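Local coordinates for putidaredoxin reductase (Pseudomonas putida, PDB 1Q1R), which is an FAD flavoenzyme that carries electrons from NADH to the iron-sulfur protein putidaredoxin, the donor of the cytochrome P450cam monooxygenase, at residues N129-R134 with E140-Q145; E163-A168 with V175-T180; R90-V93 with R99-D102; T84-N87 with Q92-L95. All blocks are in the same frame, centred on the assembly; numbering follows the deposited sequence.

Contact 1 (N129-R134 with E140-Q145); sequences NFRYLR and ECIRRQ. With FAD (flavin-adenine dinucleotide), chain C.
Arg131, on the edge strand 130-132 of a five-stranded parallel sheet, lies against Cys141 and Ile142 of helix 136-144, which doubles back from the strand after a short turn. The segment axes of strand and helix come within 9.1 Å and run 135° apart. The arginine chain bends at chi2 (-88°), which carries the guanidinium along the helix with Cys141 CB over one of its faces; Arg131 NE stands 3.3 Å from Cys141 SG. Its amino groups continue to acids of the same helix, NH1 to Asp138 and NH2 to Glu137, both as salt bridges. With an alanine here, Glu137 and Asp138 would probably lose their cationic mate and Cys141 the flat group that covers it. Nearer the backbone the contact is apolar. Arg131 CB packs 3.9 Å from Ile142 CG1, and Leu133 CB lies 4.1 Å from Ile142 CD1, the two branched chains crossing at about a right angle. At the other end Gln145 OE1 rests 3.4 Å from Asn129 CB, while Gln145 NE2 donates to Cys141 O at 3.0 Å and also to Asn128 O, which fixes the amide's rotation. Beyond the strand, Arg134 NH2 bonds FAD O1A at 3.0 Å, Arg134 NE adds a weak bond to the same oxygen, and Asp284 takes NH2 as a salt-bridge partner. Leu133 CG reaches the flavin methyl C7M at 3.8 Å. Strand 241-244 flanks the segment 129-134 through backbone bonds of Asn129 and Arg131, and its Ile243 packs on Ile142.

Contact 2 (E163-A168 with V175-T180); sequences EVAATA and VTLLDT
Ala168 and Ala165 of helix 159-170 meet Val175 and Leu177 of strand 174-178, and the contact between these two segments is wholly apolar. Ala168 CB touches Val175 CG2 at 3.7 Å, the tightest of the three side-chain approaches. Ala165 CB sits 4.1 Å from the other methyl, Val175 CG1, and 4.2 Å from Leu177 CD1, thus lying against two alternate residues of the strand. Val175 CG1 is anti to the backbone N (chi1 -171°); this rotation turns CG1 toward Ala165 and leaves CG2 toward Ala168. The small alanine side chains are consistent with the 9.0 Å approach of the segment axes, which run 171° apart, almost antiparallel. Backbone polar groups are met inside the helix and, for the strand, by its neighbours in the sheet. Ala168 N bonds Val164 O at 2.9 Å, while Thr176 forms backbone hydrogen bonds with Leu152 and Val154, and Val175 and Leu177 with strand 207-209. Charged groups work away from the interface: Glu163 forms a salt bridge with Lys50, itself a hydrogen-bond partner of FAD, and is held further by Ser49, Ser331 and Asp332. All four touching residues are buried. Helix and strand are the last two elements of the beta-alpha-beta unit begun by strand 151-155. Gly156 and Gly158 in the turn after that strand, with Gly161 in the first turn of the helix, fit the GxGxxG pattern of a Rossmann-type nucleotide-binding unit, consistent with an NADH site in a reductase of the glutathione reductase fold.

Contact 3 (R90-V93 with R99-D102); sequences RQQV and RALD
Val93 and Leu101 form the antiparallel hydrogen-bonded pair of this hairpin. Val93 N donates to Leu101 O at 2.9 Å and Leu101 N returns a bond to Val93 O at the same 2.9 Å, both donors lying in the carbonyl planes. The carbonyls also meet alpha carbons: Gln92 CA lies 3.0 Å from Leu101 O and Ala100 CA 3.2 Å from Val93 O. The polar side-chain link belongs to the next, non-hydrogen-bonded pair, Gln92 and Asp102, which lie side by side and point the same way. Gln92 NE2 reaches Asp102 OD1 at 2.7 Å with an N-H...O angle of 158°, and the amide and carboxylate planes are only 11° apart. The oxygen is met nearly along its C-O axis. Without the amide, as with an alanine here, Asp102 OD1 would probably lack this donor and its carboxylate be freer to turn. Apolar contact occupies the other face, where Val93 CG2 rests 3.5 Å from Leu101 CB. Strand 92-95 runs between strands 83-87 and 100-102 in a three-stranded antiparallel sheet; from its Val93-Leu101 face, Leu101 packs on Arg33 and Val35 of strand 31-35, and Val93 on Tyr103.

Contact 4 (T84-N87 with Q92-L95); sequences TAIN and QVIL
Ile94 lies across from Ala85 on strand 83-87, and its side chain can be traced over the neighbouring strand. Ile94 CB stands 3.8 Å from Ala85 O and beside the methyl of Ala85. From there CG2 turns toward the start of the strand, 3.9 Å from Thr84 OG1, whereas CG1, anti to the carbonyl carbon (chi1 -52°), leans the other way, still 3.9 Å from Ala85 O and near Asn87 OD1; the asparagine crosses it at a slant. CD1 then bends off to pack on Ala100 of the third strand. The backbone frame is antiparallel, its segment axes 162° apart. Ile94 N donates to Ala85 O at 2.7 Å in a nearly straight bond. Farther along, Asn87 N gives Gln92 O a bond of 2.8 Å, answered by Gln92 N to Asn87 O at 3.1 Å. Two irregularities frame this ladder. Thr84 and Ala85 both face Ile94 in a classic beta bulge, and at the turn Gln91 and Gln92 both face Asn87 in a G1 bulge. On the opposite face Ile86 sits beside Val93 and packs on Leu106 and Leu108 of strand 105-108. The first bulge concentrates donors on one acceptor: Ile94 O takes Thr84 N at 2.7 Å, nearly head-on, and Thr84 OG1 at 3.1 Å from 66° out of the carbonyl plane, with a weak third bond from Ala85 N. Sharing this acceptor would probably hold the threonine's chi1 as well as its backbone, the hydroxyl's steep approach leaving the head-on position to the amide.

Contact 2 is the most deeply packed, with every touching residue buried, whereas contact 1 joins buried and partly exposed residues, and contacts 3 and 4 also include exposed ones. Contacts 1 and 2 each set a helix against the same five-stranded parallel sheet and meet where Leu133 CD2 packs 3.6 Å from Val164 CG2; their cross-segment chemistry relies on side chains. Contacts 3 and 4 instead rest on backbone ladders of an antiparallel sheet and share strand 92-95, with Gln92 and Val93 common to both. Their centres lie about 6 Å apart, but about 40 Å or more from that of contact 2, on the opposite side of the chain's centre. Contact 1 alone holds residues that touch FAD.

Contact 1 (N129-R134 with E140-Q145)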
loop_
_atom_site.group_PDB
_atom_site.type_symbol
_atom_site.label_atom_id
_atom_site.label_comp_id
_atom_site.label_asym_id
_atom_site.label_seq_id
_atom_site.Cartn_x
_atom_site.Cartn_y
_atom_site.Cartn_z
ATOM N N ASN A 129 -21.150 -1.720 -12.085
ATOM C CA ASN A 129 -20.088 -1.197 -12.927
ATOM C C ASN A 129 -19.386 0.020 -12.317
ATOM O O ASN A 129 -18.772 0.819 -13.018
ATOM C CB ASN A 129 -20.604 -0.898 -14.343
ATOM C CG ASN A 129 -21.537 0.284 -14.399
ATOM O OD1 ASN A 129 -22.225 0.604 -13.431
ATOM N ND2 ASN A 129 -21.591 0.924 -15.557
ATOM N N PHE A 130 -19.497 0.147 -11.000
ATOM C CA PHE A 130 -18.809 1.195 -10.249
ATOM C C PHE A 130 -18.161 0.414 -9.112
ATOM O O PHE A 130 -18.860 -0.220 -8.326
ATOM C CB PHE A 130 -19.766 2.225 -9.640
ATOM C CG PHE A 130 -19.057 3.289 -8.835
ATOM C CD1 PHE A 130 -18.661 4.485 -9.430
ATOM C CD2 PHE A 130 -18.709 3.058 -7.508
ATOM C CE1 PHE A 130 -17.926 5.432 -8.719
ATOM C CE2 PHE A 130 -17.970 4.003 -6.784
ATOM C CZ PHE A 130 -17.579 5.189 -7.395
ATOM N N ARG A 131 -16.837 0.454 -9.021
ATOM C CA ARG A 131 -16.145 -0.288 -7.976
ATOM C C ARG A 131 -14.897 0.405 -7.465
ATOM O O ARG A 131 -14.297 1.223 -8.162
ATOM C CB ARG A 131 -15.711 -1.665 -8.501
ATOM C CG ARG A 131 -16.788 -2.742 -8.527
ATOM C CD ARG A 131 -16.856 -3.483 -7.197
ATOM N NE ARG A 131 -17.807 -4.587 -7.254
ATOM C CZ ARG A 131 -17.968 -5.494 -6.296
ATOM N NH1 ARG A 131 -17.237 -5.437 -5.190
ATOM N NH2 ARG A 131 -18.856 -6.469 -6.453
ATOM N N TYR A 132 -14.526 0.055 -6.238
ATOM C CA TYR A 132 -13.293 0.518 -5.617
ATOM C C TYR A 132 -12.431 -0.739 -5.793
ATOM O O TYR A 132 -12.963 -1.798 -6.134
ATOM C CB TYR A 132 -13.496 0.807 -4.125
ATOM C CG TYR A 132 -14.397 1.990 -3.862
ATOM C CD1 TYR A 132 -15.782 1.832 -3.766
ATOM C CD2 TYR A 132 -13.869 3.278 -3.764
ATOM C CE1 TYR A 132 -16.624 2.936 -3.581
ATOM C CE2 TYR A 132 -14.693 4.387 -3.582
ATOM C CZ TYR A 132 -16.070 4.209 -3.493
ATOM O OH TYR A 132 -16.884 5.304 -3.332
ATOM N N LEU A 133 -11.125 -0.648 -5.575
ATOM C CA LEU A 133 -10.283 -1.832 -5.736
ATOM C C LEU A 133 -9.453 -2.133 -4.498
ATOM O O LEU A 133 -8.439 -1.488 -4.250
ATOM C CB LEU A 133 -9.359 -1.675 -6.949
ATOM C CG LEU A 133 -8.327 -2.791 -7.194
ATOM C CD1 LEU A 133 -9.016 -4.154 -7.277
ATOM C CD2 LEU A 133 -7.567 -2.497 -8.481
ATOM N N ARG A 134 -9.890 -3.122 -3.723
ATOM C CA ARG A 134 -9.173 -3.504 -2.514
ATOM C C ARG A 134 -9.314 -5.005 -2.245
ATOM O O ARG A 134 -8.366 -5.647 -1.805
ATOM C CB ARG A 134 -9.702 -2.699 -1.316
ATOM C CG ARG A 134 -8.632 -2.194 -0.321
ATOM C CD ARG A 134 -7.855 -3.325 0.310
ATOM N NE ARG A 134 -7.154 -2.957 1.549
ATOM C CZ ARG A 134 -6.088 -2.161 1.632
ATOM N NH1 ARG A 134 -5.564 -1.604 0.548
ATOM N NH2 ARG A 134 -5.510 -1.964 2.809
ATOM N N GLU A 140 -12.029 -9.173 -9.259
ATOM C CA GLU A 140 -12.674 -10.058 -10.222
ATOM C C GLU A 140 -13.868 -9.384 -10.907
ATOM O O GLU A 140 -14.088 -9.573 -12.107
ATOM C CB GLU A 140 -13.058 -11.376 -9.532
ATOM C CG GLU A 140 -11.818 -12.048 -8.920
ATOM C CD GLU A 140 -12.036 -13.478 -8.433
ATOM O OE1 GLU A 140 -13.062 -13.758 -7.790
ATOM O OE2 GLU A 140 -11.156 -14.323 -8.684
ATOM N N CYS A 141 -14.618 -8.579 -10.157
ATOM C CA CYS A 141 -15.762 -7.854 -10.722
ATOM C C CYS A 141 -15.251 -6.887 -11.792
ATOM O O CYS A 141 -15.832 -6.759 -12.872
ATOM C CB CYS A 141 -16.489 -7.071 -9.623
ATOM S SG CYS A 141 -17.803 -5.951 -10.213
ATOM N N ILE A 142 -14.155 -6.201 -11.488
ATOM C CA ILE A 142 -13.572 -5.272 -12.443
ATOM C C ILE A 142 -12.996 -6.018 -13.654
ATOM O O ILE A 142 -13.281 -5.671 -14.806
ATOM C CB ILE A 142 -12.447 -4.430 -11.789
ATOM C CG1 ILE A 142 -13.052 -3.395 -10.834
ATOM C CG2 ILE A 142 -11.605 -3.741 -12.876
ATOM C CD1 ILE A 142 -12.050 -2.813 -9.846
ATOM N N ARG A 143 -12.184 -7.042 -13.404
ATOM C CA ARG A 143 -11.586 -7.783 -14.513
ATOM C C ARG A 143 -12.608 -8.301 -15.523
ATOM O O ARG A 143 -12.371 -8.239 -16.730
ATOM C CB ARG A 143 -10.758 -8.963 -14.014
ATOM C CG ARG A 143 -10.222 -9.809 -15.175
ATOM C CD ARG A 143 -10.333 -11.281 -14.868
ATOM N NE ARG A 143 -9.167 -11.757 -14.148
ATOM C CZ ARG A 143 -9.198 -12.604 -13.125
ATOM N NH1 ARG A 143 -10.358 -13.088 -12.670
ATOM N NH2 ARG A 143 -8.053 -12.974 -12.571
ATOM N N ARG A 144 -13.730 -8.825 -15.035
ATOM C CA ARG A 144 -14.764 -9.345 -15.930
ATOM C C ARG A 144 -15.261 -8.254 -16.870
ATOM O O ARG A 144 -15.747 -8.538 -17.959
ATOM C CB ARG A 144 -15.960 -9.898 -15.134
ATOM C CG ARG A 144 -15.679 -11.200 -14.381
ATOM C CD ARG A 144 -16.973 -11.830 -13.859
ATOM N NE ARG A 144 -17.688 -10.959 -12.928
ATOM C CZ ARG A 144 -17.486 -10.931 -11.614
ATOM N NH1 ARG A 144 -16.586 -11.728 -11.052
ATOM N NH2 ARG A 144 -18.186 -10.096 -10.854
ATOM N N GLN A 145 -15.127 -7.003 -16.444
ATOM C CA GLN A 145 -15.591 -5.878 -17.242
ATOM C C GLN A 145 -14.500 -5.121 -17.997
ATOM O O GLN A 145 -14.763 -4.057 -18.555
ATOM C CB GLN A 145 -16.377 -4.918 -16.348
ATOM C CG GLN A 145 -17.553 -5.607 -15.661
ATOM C CD GLN A 145 -18.325 -4.699 -14.737
ATOM O OE1 GLN A 145 -19.072 -3.823 -15.186
ATOM N NE2 GLN A 145 -18.146 -4.895 -13.432
HETATM P PA FAD C . -5.293 -5.308 4.724
HETATM O O1A FAD C . -6.364 -4.297 4.555
HETATM O O2A FAD C . -4.769 -5.991 3.519
HETATM O O5B FAD C . -5.780 -6.432 5.755
HETATM C C5B FAD C . -6.578 -6.113 6.901
HETATM C C4B FAD C . -7.702 -7.156 7.029
HETATM O O4B FAD C . -8.289 -7.096 8.378
HETATM C C3B FAD C . -8.852 -6.848 6.057
HETATM O O3B FAD C . -9.386 -8.080 5.554
HETATM C C2B FAD C . -9.877 -6.182 6.939
HETATM O O2B FAD C . -11.192 -6.377 6.410
HETATM C C1B FAD C . -9.720 -6.967 8.226
HETATM N N9A FAD C . -10.367 -6.337 9.409
HETATM C C8A FAD C . -10.350 -5.033 9.742
HETATM N N7A FAD C . -11.065 -4.860 10.861
HETATM C C5A FAD C . -11.530 -6.049 11.236
HETATM C C6A FAD C . -12.324 -6.484 12.299
HETATM N N6A FAD C . -12.786 -5.614 13.194
HETATM N N1A FAD C . -12.628 -7.802 12.404
HETATM C C2A FAD C . -12.179 -8.688 11.504
HETATM N N3A FAD C . -11.418 -8.288 10.475
HETATM C C4A FAD C . -11.084 -6.984 10.322
HETATM N N1 FAD C . 2.097 -2.493 -1.851
HETATM C C2 FAD C . 3.388 -2.558 -2.391
HETATM O O2 FAD C . 4.368 -2.479 -1.652
HETATM N N3 FAD C . 3.549 -2.728 -3.778
HETATM C C4 FAD C . 2.416 -2.837 -4.617
HETATM O O4 FAD C . 2.573 -3.030 -5.821
HETATM C C4X FAD C . 1.123 -2.768 -4.072
HETATM N N5 FAD C . 0.023 -2.925 -4.864
HETATM C C5X FAD C . -1.245 -2.936 -4.358
HETATM C C6 FAD C . -2.352 -3.130 -5.210
HETATM C C7 FAD C . -3.663 -3.166 -4.683
HETATM C C7M FAD C . -4.857 -3.344 -5.640
HETATM C C8 FAD C . -3.865 -3.015 -3.287
HETATM C C8M FAD C . -5.273 -3.076 -2.673
HETATM C C9 FAD C . -2.761 -2.821 -2.439
HETATM C C9A FAD C . -1.452 -2.779 -2.967
HETATM N N10 FAD C . -0.323 -2.599 -2.123
HETATM C C10 FAD C . 0.971 -2.600 -2.685
HETATM C "C1'" FAD C . -0.499 -2.397 -0.653
HETATM C "C2'" FAD C . -0.190 -3.687 0.111
HETATM O "O2'" FAD C . -0.892 -4.773 -0.503
HETATM C "C3'" FAD C . -0.598 -3.565 1.590
HETATM O "O3'" FAD C . 0.035 -2.410 2.156
HETATM C "C4'" FAD C . -0.184 -4.817 2.374
HETATM O "O4'" FAD C . -0.811 -5.968 1.802
HETATM C "C5'" FAD C . -0.573 -4.730 3.860
HETATM O "O5'" FAD C . -1.993 -4.831 4.060
HETATM P P FAD C . -2.550 -5.064 5.559
HETATM O O1P FAD C . -2.504 -6.513 5.847
HETATM O O2P FAD C . -1.811 -4.153 6.462
HETATM O O3P FAD C . -4.087 -4.543 5.493
#

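Contact 2 (E163-A168 with V175-T180)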
loop_
_atom_site.group_PDB
_atom_site.type_symbol
_atom_site.label_atom_id
_atom_site.label_comp_id
_atom_site.label_asym_id
_atom_site.label_seq_id
_atom_site.Cartn_x
_atom_site.Cartn_y
_atom_site.Cartn_z
ATOM N N GLU A 163 -1.977 2.011 -12.192
ATOM C CA GLU A 163 -1.810 0.598 -12.529
ATOM C C GLU A 163 -3.097 0.045 -13.140
ATOM O O GLU A 163 -3.060 -0.800 -14.037
ATOM C CB GLU A 163 -1.413 -0.194 -11.286
ATOM C CG GLU A 163 0.056 -0.006 -10.926
ATOM C CD GLU A 163 0.465 -0.794 -9.707
ATOM O OE1 GLU A 163 -0.331 -1.646 -9.256
ATOM O OE2 GLU A 163 1.587 -0.567 -9.204
ATOM N N VAL A 164 -4.236 0.527 -12.655
ATOM C CA VAL A 164 -5.517 0.094 -13.195
ATOM C C VAL A 164 -5.625 0.593 -14.638
ATOM O O VAL A 164 -5.987 -0.159 -15.543
ATOM C CB VAL A 164 -6.683 0.659 -12.363
ATOM C CG1 VAL A 164 -7.985 0.551 -13.146
ATOM C CG2 VAL A 164 -6.794 -0.102 -11.051
ATOM N N ALA A 165 -5.297 1.867 -14.853
ATOM C CA ALA A 165 -5.350 2.454 -16.192
ATOM C C ALA A 165 -4.444 1.700 -17.163
ATOM O O ALA A 165 -4.845 1.405 -18.288
ATOM C CB ALA A 165 -4.944 3.936 -16.138
ATOM N N ALA A 166 -3.221 1.394 -16.732
ATOM C CA ALA A 166 -2.274 0.673 -17.581
ATOM C C ALA A 166 -2.835 -0.694 -17.969
ATOM O O ALA A 166 -2.732 -1.113 -19.118
ATOM C CB ALA A 166 -0.940 0.501 -16.858
ATOM N N THR A 167 -3.441 -1.385 -17.009
ATOM C CA THR A 167 -4.013 -2.701 -17.277
ATOM C C THR A 167 -5.217 -2.602 -18.214
ATOM O O THR A 167 -5.372 -3.428 -19.118
ATOM C CB THR A 167 -4.427 -3.399 -15.965
ATOM O OG1 THR A 167 -3.274 -3.541 -15.131
ATOM C CG2 THR A 167 -4.994 -4.791 -16.249
ATOM N N ALA A 168 -6.060 -1.591 -18.011
ATOM C CA ALA A 168 -7.231 -1.412 -18.865
ATOM C C ALA A 168 -6.804 -1.067 -20.293
ATOM O O ALA A 168 -7.396 -1.550 -21.259
ATOM C CB ALA A 168 -8.135 -0.314 -18.311
ATOM N N VAL A 175 -9.709 4.532 -22.130
ATOM C CA VAL A 175 -9.480 4.937 -20.748
ATOM C C VAL A 175 -9.278 6.428 -20.481
ATOM O O VAL A 175 -8.500 7.094 -21.167
ATOM C CB VAL A 175 -8.251 4.185 -20.174
ATOM C CG1 VAL A 175 -8.140 4.421 -18.684
ATOM C CG2 VAL A 175 -8.353 2.697 -20.491
ATOM N N THR A 176 -9.983 6.928 -19.468
ATOM C CA THR A 176 -9.888 8.318 -19.033
ATOM C C THR A 176 -9.605 8.296 -17.527
ATOM O O THR A 176 -10.282 7.593 -16.773
ATOM C CB THR A 176 -11.217 9.099 -19.262
ATOM O OG1 THR A 176 -11.560 9.084 -20.653
ATOM C CG2 THR A 176 -11.064 10.548 -18.806
ATOM N N LEU A 177 -8.603 9.047 -17.084
ATOM C CA LEU A 177 -8.287 9.082 -15.660
ATOM C C LEU A 177 -8.429 10.501 -15.143
ATOM O O LEU A 177 -7.927 11.448 -15.747
ATOM C CB LEU A 177 -6.874 8.555 -15.403
ATOM C CG LEU A 177 -6.478 8.423 -13.929
ATOM C CD1 LEU A 177 -5.444 7.319 -13.758
ATOM C CD2 LEU A 177 -5.944 9.753 -13.423
ATOM N N LEU A 178 -9.108 10.639 -14.012
ATOM C CA LEU A 178 -9.354 11.949 -13.429
ATOM C C LEU A 178 -8.702 12.135 -12.070
ATOM O O LEU A 178 -8.746 11.246 -11.215
ATOM C CB LEU A 178 -10.861 12.163 -13.275
ATOM C CG LEU A 178 -11.737 11.772 -14.465
ATOM C CD1 LEU A 178 -13.202 11.917 -14.076
ATOM C CD2 LEU A 178 -11.402 12.642 -15.662
ATOM N N ASP A 179 -8.105 13.304 -11.875
ATOM C CA ASP A 179 -7.487 13.628 -10.598
ATOM C C ASP A 179 -7.755 15.095 -10.291
ATOM O O ASP A 179 -7.670 15.950 -11.170
ATOM C CB ASP A 179 -5.980 13.374 -10.625
ATOM C CG ASP A 179 -5.376 13.334 -9.230
ATOM O OD1 ASP A 179 -5.501 14.328 -8.484
ATOM O OD2 ASP A 179 -4.778 12.300 -8.869
ATOM N N THR A 180 -8.087 15.370 -9.038
ATOM C CA THR A 180 -8.375 16.726 -8.600
ATOM C C THR A 180 -7.101 17.559 -8.513
ATOM O O THR A 180 -7.130 18.771 -8.717
ATOM C CB THR A 180 -9.063 16.710 -7.229
ATOM O OG1 THR A 180 -8.296 15.908 -6.321
ATOM C CG2 THR A 180 -10.467 16.123 -7.345
#

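Contact 3 (R90-V93 with R99-D102)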
loop_
_atom_site.group_PDB
_atom_site.type_symbol
_atom_site.label_atom_id
_atom_site.label_comp_id
_atom_site.label_asym_id
_atom_site.label_seq_id
_atom_site.Cartn_x
_atom_site.Cartn_y
_atom_site.Cartn_z
ATOM N N ARG A 90 -10.795 -7.754 30.676
ATOM C CA ARG A 90 -10.837 -9.217 30.716
ATOM C C ARG A 90 -9.879 -9.848 29.712
ATOM O O ARG A 90 -9.624 -11.053 29.761
ATOM C CB ARG A 90 -12.252 -9.736 30.440
ATOM C CG ARG A 90 -13.220 -9.555 31.594
ATOM C CD ARG A 90 -14.119 -8.346 31.395
ATOM N NE ARG A 90 -15.240 -8.634 30.503
ATOM C CZ ARG A 90 -16.266 -7.811 30.305
ATOM N NH1 ARG A 90 -16.315 -6.645 30.934
ATOM N NH2 ARG A 90 -17.253 -8.159 29.491
ATOM N N GLN A 91 -9.347 -9.025 28.813
ATOM C CA GLN A 91 -8.432 -9.495 27.778
ATOM C C GLN A 91 -9.177 -10.423 26.825
ATOM O O GLN A 91 -8.857 -11.606 26.705
ATOM C CB GLN A 91 -7.237 -10.227 28.401
ATOM C CG GLN A 91 -6.180 -9.304 28.989
ATOM C CD GLN A 91 -5.050 -10.064 29.662
ATOM O OE1 GLN A 91 -4.472 -10.984 29.082
ATOM N NE2 GLN A 91 -4.727 -9.676 30.889
ATOM N N GLN A 92 -10.185 -9.875 26.157
ATOM C CA GLN A 92 -10.980 -10.643 25.209
ATOM C C GLN A 92 -11.377 -9.763 24.041
ATOM O O GLN A 92 -11.444 -8.540 24.164
ATOM C CB GLN A 92 -12.273 -11.150 25.856
ATOM C CG GLN A 92 -12.125 -11.842 27.195
ATOM C CD GLN A 92 -13.473 -12.233 27.777
ATOM O OE1 GLN A 92 -14.378 -11.402 27.888
ATOM N NE2 GLN A 92 -13.614 -13.500 28.152
ATOM N N VAL A 93 -11.634 -10.395 22.904
ATOM C CA VAL A 93 -12.091 -9.681 21.725
ATOM C C VAL A 93 -13.502 -10.212 21.501
ATOM O O VAL A 93 -13.736 -11.418 21.597
ATOM C CB VAL A 93 -11.209 -9.972 20.483
ATOM C CG1 VAL A 93 -9.854 -9.290 20.636
ATOM C CG2 VAL A 93 -11.028 -11.471 20.304
ATOM N N ARG A 99 -19.725 -14.006 20.522
ATOM C CA ARG A 99 -18.648 -14.844 21.042
ATOM C C ARG A 99 -17.443 -13.992 21.444
ATOM O O ARG A 99 -17.193 -12.938 20.858
ATOM C CB ARG A 99 -18.230 -15.865 19.982
ATOM C CG ARG A 99 -17.128 -16.812 20.419
ATOM C CD ARG A 99 -16.770 -17.778 19.297
ATOM N NE ARG A 99 -15.654 -18.650 19.657
ATOM C CZ ARG A 99 -15.103 -19.537 18.833
ATOM N NH1 ARG A 99 -15.562 -19.676 17.595
ATOM N NH2 ARG A 99 -14.087 -20.286 19.246
ATOM N N ALA A 100 -16.704 -14.455 22.447
ATOM C CA ALA A 100 -15.527 -13.737 22.929
ATOM C C ALA A 100 -14.304 -14.647 22.962
ATOM O O ALA A 100 -14.388 -15.802 23.385
ATOM C CB ALA A 100 -15.796 -13.170 24.320
ATOM N N LEU A 101 -13.170 -14.122 22.511
ATOM C CA LEU A 101 -11.930 -14.889 22.494
ATOM C C LEU A 101 -10.937 -14.281 23.472
ATOM O O LEU A 101 -10.707 -13.072 23.454
ATOM C CB LEU A 101 -11.322 -14.892 21.089
ATOM C CG LEU A 101 -12.173 -15.439 19.942
ATOM C CD1 LEU A 101 -11.400 -15.299 18.634
ATOM C CD2 LEU A 101 -12.532 -16.894 20.203
ATOM N N ASP A 102 -10.352 -15.121 24.322
ATOM C CA ASP A 102 -9.381 -14.652 25.304
ATOM C C ASP A 102 -8.002 -14.517 24.671
ATOM O O ASP A 102 -7.634 -15.289 23.781
ATOM C CB ASP A 102 -9.296 -15.619 26.490
ATOM C CG ASP A 102 -10.621 -15.788 27.204
ATOM O OD1 ASP A 102 -11.302 -14.770 27.454
ATOM O OD2 ASP A 102 -10.978 -16.940 27.524
#

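Contact 4 (T84-N87 with Q92-L95)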
loop_
_atom_site.group_PDB
_atom_site.type_symbol
_atom_site.label_atom_id
_atom_site.label_comp_id
_atom_site.label_asym_id
_atom_site.label_seq_id
_atom_site.Cartn_x
_atom_site.Cartn_y
_atom_site.Cartn_z
ATOM N N THR A 84 -15.987 -6.986 16.822
ATOM C CA THR A 84 -16.695 -5.737 17.083
ATOM C C THR A 84 -16.180 -4.918 18.261
ATOM O O THR A 84 -16.454 -3.724 18.349
ATOM C CB THR A 84 -18.200 -5.996 17.297
ATOM O OG1 THR A 84 -18.373 -6.994 18.311
ATOM C CG2 THR A 84 -18.849 -6.475 16.006
ATOM N N ALA A 85 -15.443 -5.545 19.166
ATOM C CA ALA A 85 -14.934 -4.811 20.313
ATOM C C ALA A 85 -13.823 -5.536 21.049
ATOM O O ALA A 85 -13.667 -6.752 20.934
ATOM C CB ALA A 85 -16.078 -4.500 21.282
ATOM N N ILE A 86 -13.050 -4.767 21.808
ATOM C CA ILE A 86 -11.955 -5.310 22.597
ATOM C C ILE A 86 -12.208 -4.965 24.059
ATOM O O ILE A 86 -12.570 -3.836 24.380
ATOM C CB ILE A 86 -10.595 -4.689 22.203
ATOM C CG1 ILE A 86 -10.348 -4.845 20.702
ATOM C CG2 ILE A 86 -9.478 -5.359 22.987
ATOM C CD1 ILE A 86 -9.151 -4.065 20.207
ATOM N N ASN A 87 -12.030 -5.945 24.936
ATOM C CA ASN A 87 -12.200 -5.733 26.365
ATOM C C ASN A 87 -10.844 -5.939 27.006
ATOM O O ASN A 87 -10.482 -7.048 27.396
ATOM C CB ASN A 87 -13.226 -6.708 26.945
ATOM C CG ASN A 87 -14.632 -6.154 26.897
ATOM O OD1 ASN A 87 -15.116 -5.761 25.839
ATOM N ND2 ASN A 87 -15.296 -6.112 28.050
ATOM N N GLN A 92 -10.185 -9.875 26.157
ATOM C CA GLN A 92 -10.980 -10.643 25.209
ATOM C C GLN A 92 -11.377 -9.763 24.041
ATOM O O GLN A 92 -11.444 -8.540 24.164
ATOM C CB GLN A 92 -12.273 -11.150 25.856
ATOM C CG GLN A 92 -12.125 -11.842 27.195
ATOM C CD GLN A 92 -13.473 -12.233 27.777
ATOM O OE1 GLN A 92 -14.378 -11.402 27.888
ATOM N NE2 GLN A 92 -13.614 -13.500 28.152
ATOM N N VAL A 93 -11.634 -10.395 22.904
ATOM C CA VAL A 93 -12.091 -9.681 21.725
ATOM C C VAL A 93 -13.502 -10.212 21.501
ATOM O O VAL A 93 -13.736 -11.418 21.597
ATOM C CB VAL A 93 -11.209 -9.972 20.483
ATOM C CG1 VAL A 93 -9.854 -9.290 20.636
ATOM C CG2 VAL A 93 -11.028 -11.471 20.304
ATOM N N ILE A 94 -14.441 -9.313 21.229
ATOM C CA ILE A 94 -15.824 -9.716 21.016
ATOM C C ILE A 94 -16.160 -9.817 19.537
ATOM O O ILE A 94 -15.925 -8.882 18.772
ATOM C CB ILE A 94 -16.804 -8.722 21.672
ATOM C CG1 ILE A 94 -16.425 -8.507 23.142
ATOM C CG2 ILE A 94 -18.231 -9.245 21.549
ATOM C CD1 ILE A 94 -16.350 -9.775 23.962
ATOM N N LEU A 95 -16.721 -10.958 19.147
ATOM C CA LEU A 95 -17.103 -11.195 17.762
ATOM C C LEU A 95 -18.532 -10.718 17.543
ATOM O O LEU A 95 -19.296 -10.578 18.498
ATOM C CB LEU A 95 -16.979 -12.686 17.436
ATOM C CG LEU A 95 -15.586 -13.275 17.685
ATOM C CD1 LEU A 95 -15.543 -14.722 17.230
ATOM C CD2 LEU A 95 -14.544 -12.454 16.940
#